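Long-range contacts in leucine--trna ligase (Agrobacterium radiobacter, PDB 5AH5), which probably catalyses the ATP-dependent attachment of leucine to its cognate tRNA, releasing AMP and diphosphate: residues W189-R194 against Q413-S418; R224-E229 against K406-R411; G591-R596 against P720-E725; R596-F601 against N610-G615. All coordinates share one frame; numbering follows the deposited sequence.

Contact 1: residues W189-R194 against Q413-S418; sequences WFVDIR and QNWSIS
Ser418 holds OG between its own backbone N and carbonyl carbon (chi1 44°), a rotation that turns the hydroxyl to the facing strand, where the amide of Trp189 meets it almost straight on (Trp189 N to Ser418 OG 2.7 Å). At the far end Asn414, its chi1 at -84°, sends its amide across to the turn after Val191. There OD1 accepts from the backbone of Arg194 (Arg194 N to Asn414 OD1 2.8 Å), the donor lying nearly along the C=O axis. The amide nitrogen donates to Asp192, Asn414 ND2 to Asp192 OD1 3.2 Å, arriving from above a carboxylate turned 75° from the amide; Tyr148 OH is a further partner of ND2. Between these ends runs a short antiparallel ladder. Val191 and Trp415 form a hydrogen-bonded pair (Val191 N to Trp415 O 2.9 Å), Phe190 and Ser416 a non-hydrogen-bonded one. On the Val191 face, CG2 packs on the indole at Trp415 CE3, 3.6 Å away, and on Ile417 CG2. Trp415 also stacks on Tyr536 of helix 533-546, and its side chain lies about 10 Å from the bound leucyl-adenylate analogue. Val191 O accepts from both Trp415 N and Ile193 N, the latter closing an inverse gamma turn centred on Asp192. The oxygen and N-H of the Asn414 amide thus bond to the turn just where the backbone ladder stops.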
# COMPACT_ATOMS: atom_id res chain seq x y z
N TRP B 189 -23.85 11.38 1.42
CA TRP B 189 -22.70 12.17 1.04
C TRP B 189 -21.76 11.34 0.17
O TRP B 189 -21.58 10.11 0.39
CB TRP B 189 -21.96 12.74 2.26
CG TRP B 189 -22.79 13.74 2.99
CD1 TRP B 189 -23.59 13.50 4.05
CD2 TRP B 189 -22.89 15.15 2.72
NE1 TRP B 189 -24.19 14.65 4.46
CE2 TRP B 189 -23.79 15.68 3.65
CE3 TRP B 189 -22.33 15.99 1.76
CZ2 TRP B 189 -24.12 17.04 3.68
CZ3 TRP B 189 -22.62 17.30 1.76
CH2 TRP B 189 -23.55 17.85 2.73
N PHE B 190 -21.15 12.04 -0.79
CA PHE B 190 -20.29 11.48 -1.82
C PHE B 190 -19.10 12.40 -2.07
O PHE B 190 -19.18 13.63 -1.80
CB PHE B 190 -21.04 11.42 -3.14
CG PHE B 190 -22.19 10.50 -3.13
CD1 PHE B 190 -22.02 9.17 -3.43
CD2 PHE B 190 -23.47 10.97 -2.81
CE1 PHE B 190 -23.12 8.31 -3.41
CE2 PHE B 190 -24.53 10.13 -2.80
CZ PHE B 190 -24.37 8.79 -3.10
N VAL B 191 -18.02 11.82 -2.59
CA VAL B 191 -16.94 12.61 -3.20
C VAL B 191 -16.85 12.27 -4.68
O VAL B 191 -16.93 11.10 -5.08
CB VAL B 191 -15.57 12.37 -2.58
CG1 VAL B 191 -14.72 13.62 -2.77
CG2 VAL B 191 -15.66 12.00 -1.11
N ASP B 192 -16.70 13.31 -5.50
CA ASP B 192 -16.68 13.16 -6.95
C ASP B 192 -15.33 12.64 -7.47
O ASP B 192 -14.57 13.34 -8.08
CB ASP B 192 -17.01 14.51 -7.60
CG ASP B 192 -17.27 14.41 -9.09
OD1 ASP B 192 -17.27 13.30 -9.67
OD2 ASP B 192 -17.46 15.47 -9.69
N ILE B 193 -15.02 11.40 -7.16
CA ILE B 193 -13.83 10.71 -7.68
C ILE B 193 -13.88 10.45 -9.22
O ILE B 193 -12.82 10.43 -9.89
CB ILE B 193 -13.59 9.43 -6.88
CG1 ILE B 193 -12.16 8.87 -7.07
CG2 ILE B 193 -14.65 8.39 -7.18
CD1 ILE B 193 -11.90 7.71 -6.13
N ARG B 194 -15.08 10.29 -9.77
CA ARG B 194 -15.25 10.13 -11.22
C ARG B 194 -14.60 11.25 -12.01
O ARG B 194 -14.01 10.99 -13.05
CB ARG B 194 -16.71 9.91 -11.64
CG ARG B 194 -17.20 8.50 -11.35
CD ARG B 194 -18.71 8.32 -11.55
NE ARG B 194 -19.05 8.45 -12.95
CZ ARG B 194 -19.01 7.48 -13.87
NH1 ARG B 194 -18.65 6.23 -13.59
NH2 ARG B 194 -19.35 7.77 -15.11
N GLN B 413 -17.48 4.07 -9.40
CA GLN B 413 -18.64 4.82 -8.86
C GLN B 413 -18.16 5.97 -7.95
O GLN B 413 -17.12 5.87 -7.27
CB GLN B 413 -19.51 3.89 -8.08
CG GLN B 413 -19.96 2.71 -8.89
CD GLN B 413 -20.82 1.78 -8.08
OE1 GLN B 413 -21.41 2.20 -7.09
NE2 GLN B 413 -20.88 0.51 -8.48
N ASN B 414 -18.91 7.05 -7.89
CA ASN B 414 -18.59 8.07 -6.91
C ASN B 414 -18.65 7.49 -5.50
O ASN B 414 -19.36 6.51 -5.24
CB ASN B 414 -19.38 9.34 -7.11
CG ASN B 414 -18.72 10.27 -8.14
OD1 ASN B 414 -17.56 10.09 -8.53
ND2 ASN B 414 -19.43 11.29 -8.54
N TRP B 415 -17.80 8.04 -4.65
CA TRP B 415 -17.45 7.47 -3.36
C TRP B 415 -18.45 7.92 -2.25
O TRP B 415 -18.37 9.07 -1.82
CB TRP B 415 -16.08 8.02 -3.06
CG TRP B 415 -15.43 7.57 -1.79
CD1 TRP B 415 -15.79 6.54 -1.01
CD2 TRP B 415 -14.28 8.15 -1.20
NE1 TRP B 415 -14.94 6.45 0.08
CE2 TRP B 415 -14.00 7.44 -0.04
CE3 TRP B 415 -13.46 9.21 -1.56
CZ2 TRP B 415 -12.92 7.73 0.76
CZ3 TRP B 415 -12.38 9.52 -0.75
CH2 TRP B 415 -12.13 8.76 0.41
N SER B 416 -19.31 7.01 -1.79
CA SER B 416 -20.13 7.17 -0.57
C SER B 416 -19.27 7.17 0.66
O SER B 416 -18.65 6.14 0.96
CB SER B 416 -21.06 5.98 -0.29
OG SER B 416 -21.90 5.76 -1.35
N ILE B 417 -19.35 8.25 1.42
CA ILE B 417 -18.61 8.44 2.66
C ILE B 417 -19.45 8.53 3.92
O ILE B 417 -18.91 8.37 5.02
CB ILE B 417 -17.62 9.63 2.59
CG1 ILE B 417 -18.31 10.95 2.20
CG2 ILE B 417 -16.55 9.28 1.57
CD1 ILE B 417 -17.49 12.20 2.48
N SER B 418 -20.74 8.73 3.78
CA SER B 418 -21.62 8.80 4.93
C SER B 418 -22.03 7.42 5.43
O SER B 418 -22.43 6.55 4.67
CB SER B 418 -22.81 9.74 4.69
OG SER B 418 -23.42 9.58 3.43

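Contact 2: residues R224-E229 against K406-R411; sequences RTEGAE and KSTQYR. With nucleotides of chain D.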
# COMPACT_ATOMS: atom_id res chain seq x y z
N ARG B 224 -12.10 2.37 -17.47
CA ARG B 224 -12.50 3.24 -18.60
C ARG B 224 -12.81 2.45 -19.92
O ARG B 224 -12.01 1.60 -20.37
CB ARG B 224 -11.44 4.31 -18.85
CG ARG B 224 -11.83 5.31 -19.91
CD ARG B 224 -10.87 6.48 -19.97
NE ARG B 224 -9.57 6.07 -20.46
CZ ARG B 224 -8.41 6.72 -20.25
NH1 ARG B 224 -8.34 7.84 -19.53
NH2 ARG B 224 -7.30 6.21 -20.77
N THR B 225 -13.97 2.75 -20.51
CA THR B 225 -14.52 2.04 -21.69
C THR B 225 -14.80 3.07 -22.79
O THR B 225 -15.17 4.21 -22.51
CB THR B 225 -15.84 1.31 -21.32
OG1 THR B 225 -15.56 0.24 -20.43
CG2 THR B 225 -16.56 0.73 -22.53
N GLU B 226 -14.61 2.65 -24.03
CA GLU B 226 -14.88 3.52 -25.18
C GLU B 226 -16.07 2.95 -25.99
O GLU B 226 -16.18 1.74 -26.15
CB GLU B 226 -13.61 3.66 -26.02
CG GLU B 226 -13.21 5.11 -26.31
CD GLU B 226 -12.74 5.86 -25.07
OE1 GLU B 226 -11.98 5.27 -24.27
OE2 GLU B 226 -13.12 7.05 -24.89
N GLY B 227 -16.97 3.81 -26.47
CA GLY B 227 -18.14 3.37 -27.24
C GLY B 227 -18.93 4.50 -27.87
O GLY B 227 -18.40 5.59 -28.13
N ALA B 228 -20.22 4.26 -28.11
CA ALA B 228 -21.09 5.30 -28.67
C ALA B 228 -22.46 5.38 -28.00
O ALA B 228 -23.08 4.35 -27.68
CB ALA B 228 -21.25 5.10 -30.17
N GLU B 229 -22.92 6.63 -27.79
CA GLU B 229 -24.26 6.92 -27.28
C GLU B 229 -25.16 7.29 -28.46
O GLU B 229 -24.85 8.22 -29.22
CB GLU B 229 -24.24 8.06 -26.24
CG GLU B 229 -23.87 7.62 -24.83
CD GLU B 229 -23.86 8.76 -23.82
OE1 GLU B 229 -24.95 9.26 -23.48
OE2 GLU B 229 -22.77 9.14 -23.33
N LYS B 406 -19.59 10.29 -29.47
CA LYS B 406 -18.54 9.43 -28.87
C LYS B 406 -18.68 9.43 -27.36
O LYS B 406 -18.80 10.48 -26.74
CB LYS B 406 -17.14 9.93 -29.26
CG LYS B 406 -16.76 9.59 -30.69
CD LYS B 406 -15.47 10.26 -31.12
CE LYS B 406 -15.15 9.94 -32.57
NZ LYS B 406 -14.02 10.76 -33.09
N SER B 407 -18.65 8.24 -26.77
CA SER B 407 -18.95 8.07 -25.35
C SER B 407 -17.77 7.44 -24.60
O SER B 407 -17.27 6.40 -25.01
CB SER B 407 -20.19 7.19 -25.23
OG SER B 407 -20.63 7.09 -23.90
N THR B 408 -17.34 8.10 -23.52
CA THR B 408 -16.35 7.52 -22.58
C THR B 408 -17.06 7.16 -21.26
O THR B 408 -17.54 8.05 -20.55
CB THR B 408 -15.18 8.49 -22.29
OG1 THR B 408 -14.58 8.94 -23.51
CG2 THR B 408 -14.10 7.80 -21.46
N GLN B 409 -17.10 5.86 -20.93
CA GLN B 409 -17.72 5.37 -19.68
C GLN B 409 -16.72 4.78 -18.67
O GLN B 409 -15.70 4.21 -19.05
CB GLN B 409 -18.79 4.32 -19.98
CG GLN B 409 -19.90 4.78 -20.96
CD GLN B 409 -20.70 6.02 -20.53
OE1 GLN B 409 -20.69 6.46 -19.38
NE2 GLN B 409 -21.41 6.59 -21.49
N TYR B 410 -17.04 4.89 -17.37
CA TYR B 410 -16.16 4.42 -16.30
C TYR B 410 -16.91 3.48 -15.39
O TYR B 410 -18.02 3.78 -15.00
CB TYR B 410 -15.63 5.60 -15.50
CG TYR B 410 -14.88 6.63 -16.32
CD1 TYR B 410 -15.55 7.62 -17.03
CD2 TYR B 410 -13.49 6.60 -16.39
CE1 TYR B 410 -14.87 8.53 -17.80
CE2 TYR B 410 -12.80 7.53 -17.13
CZ TYR B 410 -13.49 8.48 -17.84
OH TYR B 410 -12.79 9.37 -18.58
N ARG B 411 -16.29 2.37 -15.02
CA ARG B 411 -16.86 1.47 -13.99
C ARG B 411 -16.89 2.09 -12.57
O ARG B 411 -17.75 1.76 -11.76
CB ARG B 411 -16.01 0.22 -13.96
CG ARG B 411 -16.38 -0.85 -12.98
CD ARG B 411 -15.27 -1.87 -12.82
NE ARG B 411 -15.58 -2.72 -11.68
CZ ARG B 411 -15.53 -2.36 -10.39
NH1 ARG B 411 -15.09 -1.15 -10.02
NH2 ARG B 411 -15.89 -3.23 -9.46
P C D 80 -12.08 -7.43 -8.52
OP1 C D 80 -12.53 -6.35 -7.59
OP2 C D 80 -12.46 -8.83 -8.29
O5' C D 80 -12.64 -7.07 -9.95
C5' C D 80 -12.77 -5.74 -10.38
C4' C D 80 -13.21 -5.73 -11.82
O4' C D 80 -12.26 -6.43 -12.66
C3' C D 80 -14.53 -6.43 -12.12
O3' C D 80 -15.62 -5.62 -11.71
C2' C D 80 -14.41 -6.58 -13.63
O2' C D 80 -14.56 -5.35 -14.29
C1' C D 80 -12.95 -7.04 -13.75
N1 C D 80 -12.82 -8.52 -13.67
C2 C D 80 -13.22 -9.29 -14.77
O2 C D 80 -13.62 -8.70 -15.79
N3 C D 80 -13.14 -10.64 -14.70
C4 C D 80 -12.77 -11.22 -13.57
N4 C D 80 -12.72 -12.56 -13.53
C5 C D 80 -12.43 -10.47 -12.40
C6 C D 80 -12.45 -9.14 -12.51
P A D 81 -16.96 -6.27 -11.08
OP1 A D 81 -17.82 -5.12 -10.71
OP2 A D 81 -16.61 -7.27 -10.07
O5' A D 81 -17.62 -7.00 -12.33
C5' A D 81 -17.94 -6.18 -13.47
C4' A D 81 -18.38 -7.01 -14.65
O4' A D 81 -17.25 -7.69 -15.25
C3' A D 81 -19.40 -8.12 -14.41
O3' A D 81 -20.68 -7.53 -14.19
C2' A D 81 -19.23 -8.91 -15.71
O2' A D 81 -19.91 -8.31 -16.80
C1' A D 81 -17.71 -8.88 -15.86
N9 A D 81 -17.12 -10.01 -15.16
C8 A D 81 -16.68 -10.09 -13.86
N7 A D 81 -16.27 -11.29 -13.52
C5 A D 81 -16.46 -12.05 -14.66
C6 A D 81 -16.22 -13.40 -14.95
N6 A D 81 -15.70 -14.27 -14.08
N1 A D 81 -16.53 -13.84 -16.19
C2 A D 81 -17.04 -12.97 -17.08
N3 A D 81 -17.31 -11.68 -16.92
C4 A D 81 -17.00 -11.27 -15.68
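Tyr410 and Arg224 run side by side, the arginine's aliphatic part following the phenol ring obliquely (Arg224 CD to Tyr410 CE2 3.6 Å), with guanidinium and ring planes 71° apart. Asp198 ties the two ends together, forming a salt bridge with Arg224 and a hydrogen bond with Tyr410 OH. The guanidinium of Arg411 instead addresses the tRNA: C5' of C80 of chain D lies over one face, and the phosphate of A81 of chain D sits at its edge. Arg411 NE donates to O3' of C80 of chain D at 2.9 Å, while Arg411 NH2 reaches OP1 of A81 of chain D at 3.0 Å. Trp221 adds a cation-pi contact and accepts a hydrogen bond from NH1. Strands 224-234 and 404-410 are consistent with the antiparallel pair through which the chain enters and leaves the editing domain, as in other leucyl-tRNA synthetases. Thr225 with Gln409 and Gly227 with Ser407 make the hydrogen-bonded pairs (Thr225 N to Gln409 O 2.7 Å). Thr408 OG1 donates to Glu226 OE2 at 2.8 Å, almost head-on, on the face that carries Arg224; on the other, Ser407 OG donates a hydrogen bond to Glu229 OE2 at 3.0 Å, on the anti side.

Contact 3: residues G591-R596 against P720-E725; sequences GADAVR and PHISEE
Three hydrogen bonds converge on the carboxylate of Asp593, all from the first turn of helix 720-729. With CG of Asp593 beside its own backbone N (chi1 -71°), the carboxylate is carried to the first amides of that helix. OD1 takes the backbone of His721 on its syn lone pair, His721 N to Asp593 OD1 3.2 Å. The same oxygen receives the imidazole in the ring plane but from above the carboxylate (His721 ND1 to Asp593 OD1 2.9 Å), the two planes 49° apart. OD2 is left to the next amide, Ile722 N to Asp593 OD2 2.8 Å. Two backbone N-H groups at a helix's amino end thus meet a buried carboxylate, and with the helix dipole would probably stabilise its charge. Van der Waals contacts flank these bonds: Ala592 CB touches His721 CE1 at 3.6 Å, Ile722 CB and CG1 lie beside OD2, and the ring of Pro720 lies over one face of the Arg596 guanidinium. Around this junction between the probable stem-contact region and the anticodon-binding domain, Asp58 of helix 48-66 forms a salt bridge with Arg596, Trp16 of helix 5-19 packs on Pro720 and His721, and Leu623 of helix 617-632 meets Asp593 and Ile722.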
# COMPACT_ATOMS: atom_id res chain seq x y z
N GLY B 591 13.75 -12.70 22.28
CA GLY B 591 14.17 -11.34 22.13
C GLY B 591 13.63 -10.73 20.85
O GLY B 591 13.30 -11.42 19.88
N ALA B 592 13.58 -9.41 20.83
CA ALA B 592 13.12 -8.71 19.62
C ALA B 592 13.94 -8.98 18.32
O ALA B 592 13.41 -9.03 17.20
CB ALA B 592 13.14 -7.22 19.89
N ASP B 593 15.24 -9.02 18.48
CA ASP B 593 16.13 -9.12 17.26
C ASP B 593 15.87 -10.43 16.49
O ASP B 593 15.68 -10.44 15.27
CB ASP B 593 17.57 -9.07 17.73
CG ASP B 593 18.00 -7.71 18.24
OD1 ASP B 593 17.59 -6.64 17.73
OD2 ASP B 593 18.79 -7.69 19.19
N ALA B 594 15.79 -11.53 17.23
CA ALA B 594 15.61 -12.86 16.63
C ALA B 594 14.27 -12.97 15.96
O ALA B 594 14.18 -13.57 14.89
CB ALA B 594 15.80 -13.94 17.68
N VAL B 595 13.25 -12.30 16.52
CA VAL B 595 11.95 -12.31 15.94
C VAL B 595 11.96 -11.54 14.64
O VAL B 595 11.45 -12.01 13.61
CB VAL B 595 10.89 -11.70 16.92
CG1 VAL B 595 9.57 -11.55 16.24
CG2 VAL B 595 10.73 -12.66 18.09
N ARG B 596 12.51 -10.34 14.69
CA ARG B 596 12.52 -9.49 13.52
C ARG B 596 13.40 -10.09 12.38
O ARG B 596 12.99 -10.05 11.20
CB ARG B 596 13.06 -8.14 13.90
CG ARG B 596 12.15 -7.35 14.86
CD ARG B 596 12.87 -6.14 15.42
NE ARG B 596 13.41 -5.31 14.35
CZ ARG B 596 13.74 -4.02 14.46
NH1 ARG B 596 13.50 -3.32 15.58
NH2 ARG B 596 14.26 -3.41 13.42
N PRO B 720 19.15 -4.63 16.04
CA PRO B 720 19.68 -3.41 16.66
C PRO B 720 20.09 -3.48 18.10
O PRO B 720 21.03 -2.78 18.49
CB PRO B 720 18.52 -2.38 16.47
CG PRO B 720 17.32 -3.20 16.37
CD PRO B 720 17.81 -4.39 15.51
N HIS B 721 19.44 -4.31 18.88
CA HIS B 721 19.71 -4.41 20.32
C HIS B 721 21.01 -5.16 20.63
O HIS B 721 21.88 -4.70 21.40
CB HIS B 721 18.56 -5.13 21.08
CG HIS B 721 17.19 -4.55 20.80
ND1 HIS B 721 16.43 -4.92 19.71
CD2 HIS B 721 16.45 -3.66 21.51
CE1 HIS B 721 15.28 -4.28 19.76
NE2 HIS B 721 15.28 -3.47 20.81
N ILE B 722 21.10 -6.36 20.06
CA ILE B 722 22.31 -7.17 20.16
C ILE B 722 23.50 -6.40 19.59
O ILE B 722 24.61 -6.50 20.06
CB ILE B 722 22.13 -8.50 19.37
CG1 ILE B 722 21.61 -9.57 20.34
CG2 ILE B 722 23.41 -8.98 18.71
CD1 ILE B 722 20.77 -10.67 19.68
N SER B 723 23.27 -5.65 18.56
CA SER B 723 24.35 -4.86 17.97
C SER B 723 24.92 -3.81 18.90
O SER B 723 26.14 -3.62 18.93
CB SER B 723 23.89 -4.25 16.67
OG SER B 723 23.67 -5.28 15.74
N GLU B 724 24.04 -3.11 19.64
CA GLU B 724 24.47 -2.16 20.62
C GLU B 724 25.21 -2.89 21.70
O GLU B 724 26.22 -2.40 22.17
CB GLU B 724 23.30 -1.36 21.28
CG GLU B 724 22.56 -0.42 20.35
CD GLU B 724 23.37 0.74 19.78
OE1 GLU B 724 24.50 0.91 20.23
OE2 GLU B 724 22.90 1.45 18.81
N GLU B 725 24.73 -4.07 22.09
CA GLU B 725 25.37 -4.78 23.18
C GLU B 725 26.83 -5.09 22.77
O GLU B 725 27.76 -4.88 23.54
CB GLU B 725 24.62 -6.11 23.45
CG GLU B 725 25.08 -6.93 24.65
CD GLU B 725 24.54 -6.43 25.99
OE1 GLU B 725 23.65 -5.54 26.04
OE2 GLU B 725 24.97 -6.99 27.01

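Contact 4: residues R596-F601 against N610-G615; sequences RCYLLF and NWEDSG. With nucleotides of chain D.
Tyr598 meets Trp611 as an offset edge-to-face pair: the edge of the phenol ring is directed to the face of the six-membered ring of the indole, with the planes at 72° and the centroids 5.2 Å apart. The closest atoms are Tyr598 CE2 and Trp611 CZ3 at 3.5 Å. With CG of Tyr598 opposite its backbone N (chi1 168°), the ring is carried from helix 592-601 toward the loop at Trp611 and Gly615. One face of that ring is covered by Gly615, whose CA, C and O lie over it. Gly615 CA makes a CH-pi contact at 4.0 Å from the centroid of the Tyr598 ring, only 21° off the normal, and Gly615 O stands 3.3 Å from Tyr598 CD1. Having no side chain, the glycine can come this close. It ends a type I beta turn that starts at Glu612, closed by Gly615 N to Glu612 O at 2.8 Å. Leu599, one residue on in the helix, crosses the indole at about a right angle and places CD2 at its edge, 3.9 Å from Trp611 CZ3. Phe601 points instead to the tRNA, bringing CE2 within 3.5 Å of O2' of A25 of chain D, while O2' of C24 of chain D also approaches the ring, obliquely. A backbone hydrogen bond joins Trp611 to Asn566 of strand 565-566. The succession of strand 565-566, helices 583-590 and 592-601, strand 609-610 and helix 617-632 is consistent with the stem-contact fold of class I synthetases, which links the nucleotide-binding core to the anticodon-binding helices.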
# COMPACT_ATOMS: atom_id res chain seq x y z
N ARG B 596 12.51 -10.34 14.69
CA ARG B 596 12.52 -9.49 13.52
C ARG B 596 13.40 -10.09 12.38
O ARG B 596 12.99 -10.05 11.20
CB ARG B 596 13.06 -8.14 13.90
CG ARG B 596 12.15 -7.35 14.86
CD ARG B 596 12.87 -6.14 15.42
NE ARG B 596 13.41 -5.31 14.35
CZ ARG B 596 13.74 -4.02 14.46
NH1 ARG B 596 13.50 -3.32 15.58
NH2 ARG B 596 14.26 -3.41 13.42
N CYS B 597 14.56 -10.61 12.75
CA CYS B 597 15.49 -11.23 11.73
C CYS B 597 14.94 -12.51 11.10
O CYS B 597 15.11 -12.70 9.90
CB CYS B 597 16.84 -11.52 12.36
SG CYS B 597 17.82 -10.01 12.60
N TYR B 598 14.21 -13.33 11.86
CA TYR B 598 13.47 -14.48 11.26
C TYR B 598 12.50 -14.02 10.24
O TYR B 598 12.48 -14.56 9.14
CB TYR B 598 12.81 -15.36 12.32
CG TYR B 598 11.79 -16.42 11.85
CD1 TYR B 598 12.17 -17.54 11.08
CD2 TYR B 598 10.44 -16.30 12.18
CE1 TYR B 598 11.23 -18.51 10.68
CE2 TYR B 598 9.51 -17.27 11.78
CZ TYR B 598 9.92 -18.37 11.03
OH TYR B 598 8.98 -19.32 10.66
N LEU B 599 11.66 -13.02 10.54
CA LEU B 599 10.71 -12.54 9.52
C LEU B 599 11.37 -11.96 8.31
O LEU B 599 10.79 -11.97 7.21
CB LEU B 599 9.74 -11.48 10.09
CG LEU B 599 8.75 -12.09 11.13
CD1 LEU B 599 8.18 -10.96 12.00
CD2 LEU B 599 7.66 -12.87 10.43
N LEU B 600 12.50 -11.31 8.50
CA LEU B 600 13.14 -10.65 7.38
C LEU B 600 13.97 -11.68 6.53
O LEU B 600 14.07 -11.53 5.34
CB LEU B 600 14.02 -9.48 7.86
CG LEU B 600 13.30 -8.21 8.40
CD1 LEU B 600 14.31 -7.10 8.56
CD2 LEU B 600 12.23 -7.76 7.46
N PHE B 601 14.56 -12.65 7.18
CA PHE B 601 15.41 -13.66 6.50
C PHE B 601 14.61 -14.85 5.91
O PHE B 601 15.10 -15.55 5.07
CB PHE B 601 16.50 -14.12 7.47
CG PHE B 601 17.42 -15.19 6.92
CD1 PHE B 601 18.31 -14.90 5.90
CD2 PHE B 601 17.44 -16.48 7.49
CE1 PHE B 601 19.17 -15.89 5.40
CE2 PHE B 601 18.33 -17.46 7.04
CZ PHE B 601 19.19 -17.17 5.98
N ASN B 610 4.79 -19.00 6.57
CA ASN B 610 4.04 -19.86 7.48
C ASN B 610 4.68 -19.82 8.82
O ASN B 610 5.71 -20.42 9.03
CB ASN B 610 3.88 -21.28 6.92
CG ASN B 610 3.04 -21.28 5.63
OD1 ASN B 610 2.33 -20.33 5.33
ND2 ASN B 610 3.22 -22.27 4.83
N TRP B 611 4.04 -19.10 9.78
CA TRP B 611 4.72 -18.78 11.01
C TRP B 611 4.77 -19.99 11.93
O TRP B 611 3.74 -20.63 12.13
CB TRP B 611 4.03 -17.60 11.76
CG TRP B 611 4.55 -17.45 13.12
CD1 TRP B 611 4.12 -18.09 14.22
CD2 TRP B 611 5.66 -16.63 13.54
NE1 TRP B 611 4.90 -17.74 15.31
CE2 TRP B 611 5.83 -16.83 14.90
CE3 TRP B 611 6.49 -15.74 12.89
CZ2 TRP B 611 6.82 -16.22 15.60
CZ3 TRP B 611 7.46 -15.11 13.61
CH2 TRP B 611 7.64 -15.35 14.92
N GLU B 612 5.94 -20.27 12.50
CA GLU B 612 6.14 -21.25 13.60
C GLU B 612 6.63 -20.49 14.84
O GLU B 612 7.60 -19.76 14.71
CB GLU B 612 7.23 -22.27 13.19
CG GLU B 612 7.00 -22.95 11.84
CD GLU B 612 8.26 -23.39 11.11
OE1 GLU B 612 9.07 -22.52 10.64
OE2 GLU B 612 8.42 -24.62 10.96
N ASP B 613 6.02 -20.67 16.02
CA ASP B 613 6.48 -20.01 17.29
C ASP B 613 7.93 -20.30 17.68
O ASP B 613 8.60 -19.48 18.33
CB ASP B 613 5.62 -20.39 18.50
CG ASP B 613 4.22 -19.80 18.46
OD1 ASP B 613 4.03 -18.61 18.86
OD2 ASP B 613 3.32 -20.59 18.05
N SER B 614 8.39 -21.48 17.30
CA SER B 614 9.77 -21.87 17.52
C SER B 614 10.65 -21.44 16.34
O SER B 614 11.83 -21.59 16.43
CB SER B 614 9.85 -23.39 17.70
OG SER B 614 9.75 -24.03 16.44
N GLY B 615 10.07 -20.94 15.23
CA GLY B 615 10.81 -20.48 14.05
C GLY B 615 12.00 -19.52 14.27
O GLY B 615 12.94 -19.62 13.58
P A D 25 24.95 -19.86 6.29
OP1 A D 25 25.79 -19.55 7.42
OP2 A D 25 25.03 -21.09 5.52
O5' A D 25 23.42 -19.72 6.74
C5' A D 25 22.74 -20.79 7.33
C4' A D 25 21.26 -20.54 7.31
O4' A D 25 20.85 -20.32 5.94
C3' A D 25 20.48 -21.76 7.78
O3' A D 25 20.33 -21.74 9.18
C2' A D 25 19.20 -21.67 7.00
O2' A D 25 18.20 -20.89 7.59
C1' A D 25 19.67 -21.06 5.68
N9 A D 25 19.95 -22.05 4.65
C8 A D 25 21.15 -22.38 4.07
N7 A D 25 21.04 -23.28 3.12
C5 A D 25 19.68 -23.59 3.10
C6 A D 25 18.92 -24.47 2.32
N6 A D 25 19.44 -25.25 1.38
N1 A D 25 17.58 -24.50 2.53
C2 A D 25 17.06 -23.71 3.48
N3 A D 25 17.68 -22.85 4.28
C4 A D 25 18.99 -22.80 4.01
P C D 24 27.44 -19.86 1.10
OP1 C D 24 28.66 -19.42 1.74
OP2 C D 24 27.10 -21.24 0.86
O5' C D 24 26.21 -19.34 2.00
C5' C D 24 26.18 -17.99 2.51
C4' C D 24 24.82 -17.71 3.17
O4' C D 24 23.79 -17.61 2.15
C3' C D 24 24.30 -18.79 4.08
O3' C D 24 25.04 -18.70 5.29
C2' C D 24 22.83 -18.45 4.12
O2' C D 24 22.50 -17.24 4.79
C1' C D 24 22.58 -18.11 2.66
N1 C D 24 22.17 -19.27 1.86
C2 C D 24 20.85 -19.67 1.97
O2 C D 24 20.09 -19.01 2.71
N3 C D 24 20.42 -20.74 1.28
C4 C D 24 21.27 -21.42 0.50
N4 C D 24 20.79 -22.45 -0.21
C5 C D 24 22.65 -21.07 0.41
C6 C D 24 23.05 -19.99 1.10

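From the N terminus, contact 1 opens first, at 189-194; the chain then enters the editing domain through 224-229 and returns through 406-411, so contact 2 closes the inner loop and 413-418 closes the outer one directly afterwards. The two touch where Arg194 NH1 meets Tyr410 O, which links the base of the editing insertion to the antiparallel sheet of the catalytic body. Contacts 3 and 4 come after both of these, on the opposite side of the chain's centre, with 4 lying within the span of 3. Both use helix 592-601 and share Arg596. The short loop of contact 4 is complete before 720-725 returns to close contact 3, joining the probable stem-contact region to the anticodon-binding domain.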